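Local coordinates for protein aspartate--tRNA(Asp/Asn) ligase (Sulfolobus tokodaii, PDB 1WYD) that attaches L-aspartate to both tRNA(Asp) and tRNA(Asn), probably by first activating it with ATP and then transferring it to the acceptor end of the tRNA, at residues Phe144-Thr158 with Tyr191-Val205. Numbering follows the deposited sequence.
Sequences FRETLYKEGFIEIFT and YKELMAGVVERVFEV
Phe203 drives its ring between helix 144-150 and strand 154-155. Its CB and CG lie against Leu148 CD1, which sits over one ring face. With chi1 at 64°, CG stands between the backbone N and the carbonyl carbon, and the ring swings toward the helix. CD1 rests on Phe153 CB, CE1 lies near the N and CB of Glu155, and CD2 takes the edge of the Phe144 ring in an offset edge-to-face pair, planes at 89°. Farther out, CE2 lies 3.5 Å from Arg145 CG, and CZ, 3.4 Å from Glu155 CB on the opposite face, also turns the ring edge toward the face of Tyr149. Beneath this aromatic cluster the chains pair in parallel: Ile154 N donates to Arg201 O, Phe203 N to Ile154 O and Ile156 N to Phe203 O. Helix and short strand are consistent with class II motif 1, and strand 201-209, leading to Arg210, with the start of motif 2. Strand 154-155 is outermost within this chain; Arg145 and Glu155 form reciprocal salt bridges with Glu155 and Arg145 of the second subunit. Helix 189-199 packs Met195 and Val199 on Ile156 and Ile154. Where Gly152 closes a Schellman motif, Arg201 lays CB over the centre of the Phe153 ring and sends NH1 to Glu151 O (2.9 Å), in the carbonyl plane. One residue past Phe203, both Glu204 carboxylate oxygens meet Thr158 N on their syn sides, 26° out of plane; OE1 also accepts from Thr158 OG1, and OE2 pairs with Lys160. With an alanine replacing Glu204, Thr158 N and OG1 would probably lose their acceptor, Lys160 its counter-charge, and the chain there could shift.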
ATOM      1  N   PHE B 144       2.001 -11.563   1.341  1.00 42.18           N
ATOM      2  CA  PHE B 144       2.787 -11.124   0.200  1.00 41.33           C
ATOM      3  C   PHE B 144       4.004 -10.382   0.724  1.00 41.29           C
ATOM      4  O   PHE B 144       5.105 -10.612   0.284  1.00 40.81           O
ATOM      5  CB  PHE B 144       1.915 -10.214  -0.684  1.00 41.57           C
ATOM      6  CG  PHE B 144       2.659  -9.499  -1.788  1.00 40.68           C
ATOM      7  CD1 PHE B 144       2.988 -10.173  -2.974  1.00 39.29           C
ATOM      8  CD2 PHE B 144       2.979  -8.128  -1.667  1.00 40.88           C
ATOM      9  CE1 PHE B 144       3.646  -9.541  -4.005  1.00 38.35           C
ATOM     10  CE2 PHE B 144       3.649  -7.454  -2.711  1.00 38.73           C
ATOM     11  CZ  PHE B 144       3.971  -8.172  -3.907  1.00 39.11           C
ATOM     12  N   ARG B 145       3.795  -9.462   1.660  1.00 42.23           N
ATOM     13  CA  ARG B 145       4.880  -8.607   2.092  1.00 42.21           C
ATOM     14  C   ARG B 145       5.834  -9.427   2.971  1.00 42.58           C
ATOM     15  O   ARG B 145       7.055  -9.306   2.867  1.00 42.38           O
ATOM     16  CB  ARG B 145       4.334  -7.404   2.818  1.00 42.35           C
ATOM     17  CG  ARG B 145       3.555  -6.439   1.928  1.00 42.20           C
ATOM     18  CD  ARG B 145       3.296  -5.123   2.615  1.00 41.97           C
ATOM     19  NE  ARG B 145       2.347  -4.286   1.888  1.00 42.48           N
ATOM     20  CZ  ARG B 145       1.037  -4.253   2.108  1.00 43.90           C
ATOM     21  NH1 ARG B 145       0.505  -5.026   3.041  1.00 41.23           N
ATOM     22  NH2 ARG B 145       0.243  -3.427   1.398  1.00 42.58           N
ATOM     23  N   GLU B 146       5.264 -10.282   3.808  1.00 42.58           N
ATOM     24  CA  GLU B 146       6.046 -11.142   4.702  1.00 43.56           C
ATOM     25  C   GLU B 146       7.147 -11.909   3.967  1.00 42.82           C
ATOM     26  O   GLU B 146       8.313 -11.821   4.336  1.00 43.13           O
ATOM     27  CB  GLU B 146       5.084 -12.074   5.439  1.00 44.46           C
ATOM     28  CG  GLU B 146       5.714 -13.119   6.324  1.00 46.80           C
ATOM     29  CD  GLU B 146       4.651 -14.052   6.850  1.00 49.52           C
ATOM     30  OE1 GLU B 146       4.354 -13.992   8.066  1.00 52.71           O
ATOM     31  OE2 GLU B 146       4.082 -14.802   6.029  1.00 49.76           O
ATOM     32  N   THR B 147       6.779 -12.594   2.878  1.00 42.87           N
ATOM     33  CA  THR B 147       7.720 -13.332   2.057  1.00 41.91           C
ATOM     34  C   THR B 147       8.805 -12.422   1.532  1.00 42.05           C
ATOM     35  O   THR B 147       9.995 -12.801   1.499  1.00 41.85           O
ATOM     36  CB  THR B 147       7.005 -14.020   0.873  1.00 42.04           C
ATOM     37  OG1 THR B 147       6.068 -14.956   1.391  1.00 43.01           O
ATOM     38  CG2 THR B 147       7.972 -14.944   0.104  1.00 39.05           C
ATOM     39  N   LEU B 148       8.393 -11.214   1.131  1.00 41.25           N
ATOM     40  CA  LEU B 148       9.295 -10.264   0.502  1.00 39.94           C
ATOM     41  C   LEU B 148      10.317  -9.683   1.470  1.00 39.74           C
ATOM     42  O   LEU B 148      11.492  -9.491   1.087  1.00 38.91           O
ATOM     43  CB  LEU B 148       8.493  -9.166  -0.216  1.00 40.04           C
ATOM     44  CG  LEU B 148       7.963  -9.701  -1.533  1.00 39.68           C
ATOM     45  CD1 LEU B 148       6.727  -8.914  -1.935  1.00 39.80           C
ATOM     46  CD2 LEU B 148       9.050  -9.668  -2.599  1.00 34.28           C
ATOM     47  N   TYR B 149       9.872  -9.399   2.706  1.00 39.99           N
ATOM     48  CA  TYR B 149      10.735  -8.898   3.772  1.00 41.54           C
ATOM     49  C   TYR B 149      11.760  -9.936   4.115  1.00 43.50           C
ATOM     50  O   TYR B 149      12.898  -9.602   4.379  1.00 44.38           O
ATOM     51  CB  TYR B 149       9.962  -8.601   5.075  1.00 41.43           C
ATOM     52  CG  TYR B 149       8.949  -7.506   5.040  1.00 38.67           C
ATOM     53  CD1 TYR B 149       9.249  -6.262   4.477  1.00 38.83           C
ATOM     54  CD2 TYR B 149       7.675  -7.696   5.579  1.00 38.90           C
ATOM     55  CE1 TYR B 149       8.293  -5.237   4.443  1.00 36.39           C
ATOM     56  CE2 TYR B 149       6.698  -6.660   5.557  1.00 36.32           C
ATOM     57  CZ  TYR B 149       7.016  -5.439   4.980  1.00 38.51           C
ATOM     58  OH  TYR B 149       6.079  -4.390   4.954  1.00 40.36           O
ATOM     59  N   LYS B 150      11.353 -11.203   4.105  1.00 45.88           N
ATOM     60  CA  LYS B 150      12.284 -12.318   4.357  1.00 47.97           C
ATOM     61  C   LYS B 150      13.411 -12.341   3.326  1.00 47.75           C
ATOM     62  O   LYS B 150      14.508 -12.799   3.630  1.00 46.83           O
ATOM     63  CB  LYS B 150      11.548 -13.657   4.362  1.00 48.02           C
ATOM     64  CG  LYS B 150      12.186 -14.738   5.215  1.00 53.80           C
ATOM     65  CD  LYS B 150      11.663 -16.183   4.896  1.00 58.82           C
ATOM     66  CE  LYS B 150      10.202 -16.429   5.334  1.00 61.81           C
ATOM     67  NZ  LYS B 150       9.818 -15.938   6.728  1.00 65.12           N
ATOM     68  N   GLU B 151      13.148 -11.826   2.118  1.00 47.72           N
ATOM     69  CA  GLU B 151      14.168 -11.833   1.058  1.00 47.67           C
ATOM     70  C   GLU B 151      14.889 -10.506   0.997  1.00 47.08           C
ATOM     71  O   GLU B 151      15.705 -10.254   0.108  1.00 47.35           O
ATOM     72  CB  GLU B 151      13.562 -12.152  -0.297  1.00 48.66           C
ATOM     73  CG  GLU B 151      12.741 -13.437  -0.354  1.00 52.61           C
ATOM     74  CD  GLU B 151      13.602 -14.691  -0.253  1.00 59.48           C
ATOM     75  OE1 GLU B 151      13.117 -15.708   0.287  1.00 63.63           O
ATOM     76  OE2 GLU B 151      14.763 -14.661  -0.710  1.00 61.30           O
ATOM     77  N   GLY B 152      14.609  -9.667   1.983  1.00 46.50           N
ATOM     78  CA  GLY B 152      15.174  -8.335   2.048  1.00 45.54           C
ATOM     79  C   GLY B 152      14.635  -7.363   1.000  1.00 44.05           C
ATOM     80  O   GLY B 152      15.350  -6.471   0.567  1.00 44.44           O
ATOM     81  N   PHE B 153      13.382  -7.523   0.599  1.00 41.98           N
ATOM     82  CA  PHE B 153      12.777  -6.534  -0.280  1.00 40.33           C
ATOM     83  C   PHE B 153      12.308  -5.286   0.503  1.00 39.65           C
ATOM     84  O   PHE B 153      11.841  -5.379   1.625  1.00 40.16           O
ATOM     85  CB  PHE B 153      11.673  -7.177  -1.117  1.00 39.32           C
ATOM     86  CG  PHE B 153      12.185  -7.940  -2.321  1.00 37.46           C
ATOM     87  CD1 PHE B 153      12.811  -9.204  -2.171  1.00 39.64           C
ATOM     88  CD2 PHE B 153      12.047  -7.417  -3.615  1.00 36.74           C
ATOM     89  CE1 PHE B 153      13.270  -9.923  -3.293  1.00 34.77           C
ATOM     90  CE2 PHE B 153      12.535  -8.123  -4.753  1.00 34.41           C
ATOM     91  CZ  PHE B 153      13.137  -9.383  -4.581  1.00 34.94           C
ATOM     92  N   ILE B 154      12.488  -4.123  -0.098  1.00 38.31           N
ATOM     93  CA  ILE B 154      12.162  -2.829   0.502  1.00 37.03           C
ATOM     94  C   ILE B 154      10.879  -2.334  -0.149  1.00 36.63           C
ATOM     95  O   ILE B 154      10.743  -2.449  -1.376  1.00 35.60           O
ATOM     96  CB  ILE B 154      13.341  -1.820   0.248  1.00 37.35           C
ATOM     97  CG1 ILE B 154      14.536  -2.169   1.140  1.00 35.96           C
ATOM     98  CG2 ILE B 154      12.954  -0.367   0.568  1.00 33.95           C
ATOM     99  CD1 ILE B 154      15.915  -1.670   0.576  1.00 37.04           C
ATOM    100  N   GLU B 155       9.921  -1.891   0.671  1.00 35.68           N
ATOM    101  CA  GLU B 155       8.654  -1.383   0.180  1.00 37.10           C
ATOM    102  C   GLU B 155       8.826   0.075  -0.288  1.00 37.00           C
ATOM    103  O   GLU B 155       9.505   0.867   0.408  1.00 35.63           O
ATOM    104  CB  GLU B 155       7.551  -1.485   1.255  1.00 37.83           C
ATOM    105  CG  GLU B 155       6.236  -0.790   0.881  1.00 40.82           C
ATOM    106  CD  GLU B 155       5.071  -1.087   1.805  1.00 42.81           C
ATOM    107  OE1 GLU B 155       5.302  -1.487   2.949  1.00 46.36           O
ATOM    108  OE2 GLU B 155       3.899  -0.893   1.402  1.00 43.77           O
ATOM    109  N   ILE B 156       8.219   0.402  -1.456  1.00 37.07           N
ATOM    110  CA  ILE B 156       8.280   1.759  -2.074  1.00 35.84           C
ATOM    111  C   ILE B 156       6.933   2.361  -2.574  1.00 36.56           C
ATOM    112  O   ILE B 156       5.921   1.671  -2.669  1.00 36.80           O
ATOM    113  CB  ILE B 156       9.303   1.816  -3.246  1.00 35.62           C
ATOM    114  CG1 ILE B 156       8.812   0.968  -4.414  1.00 34.48           C
ATOM    115  CG2 ILE B 156      10.745   1.464  -2.809  1.00 40.26           C
ATOM    116  CD1 ILE B 156       9.465   1.269  -5.689  1.00 32.63           C
ATOM    117  N   PHE B 157       6.948   3.656  -2.902  1.00 36.58           N
ATOM    118  CA  PHE B 157       5.794   4.341  -3.493  1.00 37.70           C
ATOM    119  C   PHE B 157       6.290   5.264  -4.630  1.00 37.39           C
ATOM    120  O   PHE B 157       7.062   6.193  -4.368  1.00 36.63           O
ATOM    121  CB  PHE B 157       5.049   5.149  -2.439  1.00 38.05           C
ATOM    122  CG  PHE B 157       4.112   4.329  -1.617  1.00 38.53           C
ATOM    123  CD1 PHE B 157       4.366   4.109  -0.282  1.00 43.33           C
ATOM    124  CD2 PHE B 157       2.987   3.748  -2.193  1.00 39.30           C
ATOM    125  CE1 PHE B 157       3.495   3.328   0.480  1.00 44.84           C
ATOM    126  CE2 PHE B 157       2.108   2.980  -1.459  1.00 41.04           C
ATOM    127  CZ  PHE B 157       2.353   2.769  -0.118  1.00 43.01           C
ATOM    128  N   THR B 158       5.894   4.943  -5.872  1.00 35.74           N
ATOM    129  CA  THR B 158       6.322   5.679  -7.038  1.00 34.97           C
ATOM    130  C   THR B 158       5.189   6.633  -7.544  1.00 34.60           C
ATOM    131  O   THR B 158       4.016   6.522  -7.112  1.00 33.32           O
ATOM    132  CB  THR B 158       6.809   4.764  -8.134  1.00 34.02           C
ATOM    133  OG1 THR B 158       5.841   3.743  -8.358  1.00 36.27           O
ATOM    134  CG2 THR B 158       8.039   4.025  -7.686  1.00 37.48           C
ATOM    135  N   TYR B 191       9.731   3.304 -12.660  1.00 43.04           N
ATOM    136  CA  TYR B 191      10.184   3.765 -11.355  1.00 42.83           C
ATOM    137  C   TYR B 191      10.746   2.651 -10.477  1.00 43.28           C
ATOM    138  O   TYR B 191      11.721   2.886  -9.740  1.00 43.65           O
ATOM    139  CB  TYR B 191       9.099   4.563 -10.669  1.00 42.94           C
ATOM    140  CG  TYR B 191       8.822   5.877 -11.421  1.00 46.17           C
ATOM    141  CD1 TYR B 191       7.784   5.961 -12.359  1.00 47.07           C
ATOM    142  CD2 TYR B 191       9.631   7.002 -11.232  1.00 46.84           C
ATOM    143  CE1 TYR B 191       7.528   7.152 -13.067  1.00 51.11           C
ATOM    144  CE2 TYR B 191       9.393   8.192 -11.933  1.00 51.07           C
ATOM    145  CZ  TYR B 191       8.337   8.253 -12.855  1.00 52.84           C
ATOM    146  OH  TYR B 191       8.085   9.411 -13.564  1.00 57.84           O
ATOM    147  N   LYS B 192      10.180   1.451 -10.584  1.00 42.04           N
ATOM    148  CA  LYS B 192      10.616   0.345  -9.740  1.00 42.33           C
ATOM    149  C   LYS B 192      11.930  -0.199 -10.276  1.00 42.52           C
ATOM    150  O   LYS B 192      12.792  -0.616  -9.509  1.00 43.49           O
ATOM    151  CB  LYS B 192       9.524  -0.739  -9.595  1.00 41.73           C
ATOM    152  CG  LYS B 192       9.186  -1.471 -10.853  1.00 39.48           C
ATOM    153  CD  LYS B 192       7.977  -2.369 -10.684  1.00 40.49           C
ATOM    154  CE  LYS B 192       7.871  -3.301 -11.903  1.00 40.86           C
ATOM    155  NZ  LYS B 192       6.737  -4.227 -11.872  1.00 41.11           N
ATOM    156  N   GLU B 193      12.116  -0.126 -11.594  1.00 42.84           N
ATOM    157  CA  GLU B 193      13.416  -0.453 -12.182  1.00 41.89           C
ATOM    158  C   GLU B 193      14.452   0.496 -11.630  1.00 42.02           C
ATOM    159  O   GLU B 193      15.524   0.066 -11.204  1.00 42.44           O
ATOM    160  CB  GLU B 193      13.381  -0.366 -13.700  1.00 42.09           C
ATOM    161  CG  GLU B 193      12.395  -1.332 -14.346  1.00 41.18           C
ATOM    162  CD  GLU B 193      12.681  -1.569 -15.822  1.00 45.11           C
ATOM    163  OE1 GLU B 193      13.861  -1.799 -16.187  1.00 44.47           O
ATOM    164  OE2 GLU B 193      11.717  -1.568 -16.625  1.00 46.33           O
ATOM    165  N   LEU B 194      14.111   1.787 -11.625  1.00 40.93           N
ATOM    166  CA  LEU B 194      14.985   2.823 -11.116  1.00 40.04           C
ATOM    167  C   LEU B 194      15.374   2.571  -9.671  1.00 39.75           C
ATOM    168  O   LEU B 194      16.558   2.698  -9.314  1.00 38.95           O
ATOM    169  CB  LEU B 194      14.324   4.225 -11.221  1.00 39.72           C
ATOM    170  CG  LEU B 194      14.094   4.766 -12.644  1.00 38.60           C
ATOM    171  CD1 LEU B 194      13.854   6.255 -12.603  1.00 37.99           C
ATOM    172  CD2 LEU B 194      15.239   4.430 -13.597  1.00 36.91           C
ATOM    173  N   MET B 195      14.370   2.278  -8.845  1.00 39.00           N
ATOM    174  CA  MET B 195      14.586   2.055  -7.426  1.00 39.42           C
ATOM    175  C   MET B 195      15.286   0.721  -7.215  1.00 40.09           C
ATOM    176  O   MET B 195      15.957   0.548  -6.210  1.00 40.77           O
ATOM    177  CB  MET B 195      13.276   2.064  -6.643  1.00 39.61           C
ATOM    178  CG  MET B 195      12.562   3.384  -6.646  1.00 40.95           C
ATOM    179  SD  MET B 195      13.448   4.611  -5.757  1.00 46.10           S
ATOM    180  CE  MET B 195      13.081   4.130  -4.104  1.00 42.12           C
ATOM    181  N   ALA B 196      15.134  -0.217  -8.149  1.00 40.10           N
ATOM    182  CA  ALA B 196      15.947  -1.425  -8.084  1.00 40.69           C
ATOM    183  C   ALA B 196      17.405  -1.046  -8.372  1.00 40.89           C
ATOM    184  O   ALA B 196      18.347  -1.740  -7.927  1.00 41.46           O
ATOM    185  CB  ALA B 196      15.454  -2.445  -9.062  1.00 40.53           C
ATOM    186  N   GLY B 197      17.599   0.065  -9.089  1.00 39.35           N
ATOM    187  CA  GLY B 197      18.924   0.459  -9.530  1.00 38.43           C
ATOM    188  C   GLY B 197      19.627   1.234  -8.436  1.00 39.22           C
ATOM    189  O   GLY B 197      20.735   1.699  -8.625  1.00 39.74           O
ATOM    190  N   VAL B 198      18.972   1.379  -7.292  1.00 40.01           N
ATOM    191  CA  VAL B 198      19.523   2.071  -6.151  1.00 40.89           C
ATOM    192  C   VAL B 198      19.562   1.158  -4.913  1.00 41.82           C
ATOM    193  O   VAL B 198      20.617   1.016  -4.275  1.00 42.27           O
ATOM    194  CB  VAL B 198      18.777   3.386  -5.849  1.00 40.68           C
ATOM    195  CG1 VAL B 198      18.049   3.892  -7.074  1.00 40.45           C
ATOM    196  CG2 VAL B 198      17.858   3.245  -4.739  1.00 40.77           C
ATOM    197  N   VAL B 199      18.435   0.549  -4.558  1.00 40.88           N
ATOM    198  CA  VAL B 199      18.483  -0.351  -3.426  1.00 40.78           C
ATOM    199  C   VAL B 199      18.267  -1.805  -3.758  1.00 39.92           C
ATOM    200  O   VAL B 199      17.918  -2.534  -2.879  1.00 41.51           O
ATOM    201  CB  VAL B 199      17.543   0.054  -2.288  1.00 40.27           C
ATOM    202  CG1 VAL B 199      18.101   1.272  -1.560  1.00 41.00           C
ATOM    203  CG2 VAL B 199      16.117   0.266  -2.778  1.00 39.32           C
ATOM    204  N   GLU B 200      18.417  -2.196  -5.019  1.00 39.27           N
ATOM    205  CA  GLU B 200      18.339  -3.608  -5.456  1.00 38.68           C
ATOM    206  C   GLU B 200      16.992  -4.347  -5.377  1.00 38.09           C
ATOM    207  O   GLU B 200      16.570  -4.985  -6.351  1.00 36.75           O
ATOM    208  CB  GLU B 200      19.402  -4.452  -4.778  1.00 39.41           C
ATOM    209  CG  GLU B 200      20.782  -4.242  -5.373  1.00 42.55           C
ATOM    210  CD  GLU B 200      21.845  -5.132  -4.770  1.00 44.70           C
ATOM    211  OE1 GLU B 200      21.908  -6.321  -5.102  1.00 44.69           O
ATOM    212  OE2 GLU B 200      22.629  -4.612  -3.968  1.00 49.78           O
ATOM    213  N   ARG B 201      16.325  -4.302  -4.231  1.00 37.33           N
ATOM    214  CA  ARG B 201      15.163  -5.181  -4.042  1.00 37.60           C
ATOM    215  C   ARG B 201      13.945  -4.431  -3.562  1.00 36.30           C
ATOM    216  O   ARG B 201      13.912  -4.050  -2.419  1.00 36.02           O
ATOM    217  CB  ARG B 201      15.508  -6.340  -3.070  1.00 37.38           C
ATOM    218  CG  ARG B 201      16.674  -7.206  -3.574  1.00 38.13           C
ATOM    219  CD  ARG B 201      16.865  -8.559  -2.798  1.00 42.76           C
ATOM    220  NE  ARG B 201      17.684  -9.550  -3.526  1.00 43.29           N
ATOM    221  CZ  ARG B 201      18.033 -10.759  -3.034  1.00 46.45           C
ATOM    222  NH1 ARG B 201      17.687 -11.117  -1.788  1.00 43.62           N
ATOM    223  NH2 ARG B 201      18.748 -11.599  -3.783  1.00 42.66           N
ATOM    224  N   VAL B 202      12.925  -4.263  -4.419  1.00 35.89           N
ATOM    225  CA  VAL B 202      11.805  -3.364  -4.073  1.00 35.02           C
ATOM    226  C   VAL B 202      10.429  -3.923  -4.386  1.00 34.26           C
ATOM    227  O   VAL B 202      10.245  -4.565  -5.369  1.00 35.30           O
ATOM    228  CB  VAL B 202      11.956  -2.027  -4.828  1.00 35.29           C
ATOM    229  CG1 VAL B 202      13.190  -1.322  -4.363  1.00 35.83           C
ATOM    230  CG2 VAL B 202      11.974  -2.270  -6.355  1.00 31.63           C
ATOM    231  N   PHE B 203       9.445  -3.668  -3.562  1.00 34.13           N
ATOM    232  CA  PHE B 203       8.084  -3.915  -4.029  1.00 34.35           C
ATOM    233  C   PHE B 203       7.170  -2.693  -3.842  1.00 34.64           C
ATOM    234  O   PHE B 203       7.467  -1.810  -3.039  1.00 33.61           O
ATOM    235  CB  PHE B 203       7.446  -5.094  -3.355  1.00 33.02           C
ATOM    236  CG  PHE B 203       7.249  -4.942  -1.870  1.00 33.57           C
ATOM    237  CD1 PHE B 203       8.287  -5.248  -0.948  1.00 31.00           C
ATOM    238  CD2 PHE B 203       5.996  -4.624  -1.365  1.00 34.04           C
ATOM    239  CE1 PHE B 203       8.076  -5.112   0.426  1.00 23.32           C
ATOM    240  CE2 PHE B 203       5.794  -4.541  -0.006  1.00 33.74           C
ATOM    241  CZ  PHE B 203       6.838  -4.817   0.890  1.00 28.90           C
ATOM    242  N   GLU B 204       6.026  -2.720  -4.528  1.00 34.52           N
ATOM    243  CA  GLU B 204       4.983  -1.768  -4.256  1.00 35.40           C
ATOM    244  C   GLU B 204       3.617  -2.410  -4.479  1.00 35.63           C
ATOM    245  O   GLU B 204       3.404  -3.149  -5.433  1.00 36.46           O
ATOM    246  CB  GLU B 204       5.248  -0.523  -5.125  1.00 34.93           C
ATOM    247  CG  GLU B 204       4.040   0.301  -5.530  1.00 38.32           C
ATOM    248  CD  GLU B 204       4.388   1.711  -5.994  1.00 35.41           C
ATOM    249  OE1 GLU B 204       5.330   1.890  -6.783  1.00 37.58           O
ATOM    250  OE2 GLU B 204       3.704   2.640  -5.586  1.00 40.95           O
ATOM    251  N   VAL B 205       2.695  -2.166  -3.571  1.00 35.65           N
ATOM    252  CA  VAL B 205       1.312  -2.558  -3.769  1.00 36.14           C
ATOM    253  C   VAL B 205       0.584  -1.201  -3.823  1.00 35.39           C
ATOM    254  O   VAL B 205       0.670  -0.424  -2.870  1.00 34.82           O
ATOM    255  CB  VAL B 205       0.762  -3.372  -2.568  1.00 35.83           C
ATOM    256  CG1 VAL B 205      -0.582  -3.942  -2.880  1.00 36.11           C
ATOM    257  CG2 VAL B 205       1.686  -4.526  -2.193  1.00 39.50           C
TER
HETATM  258  O   HOH W   1       1.382  -1.256  -0.385  1.00 60.47           O
HETATM  259  O   HOH W   2       3.735   0.102  -1.586  1.00 40.45           O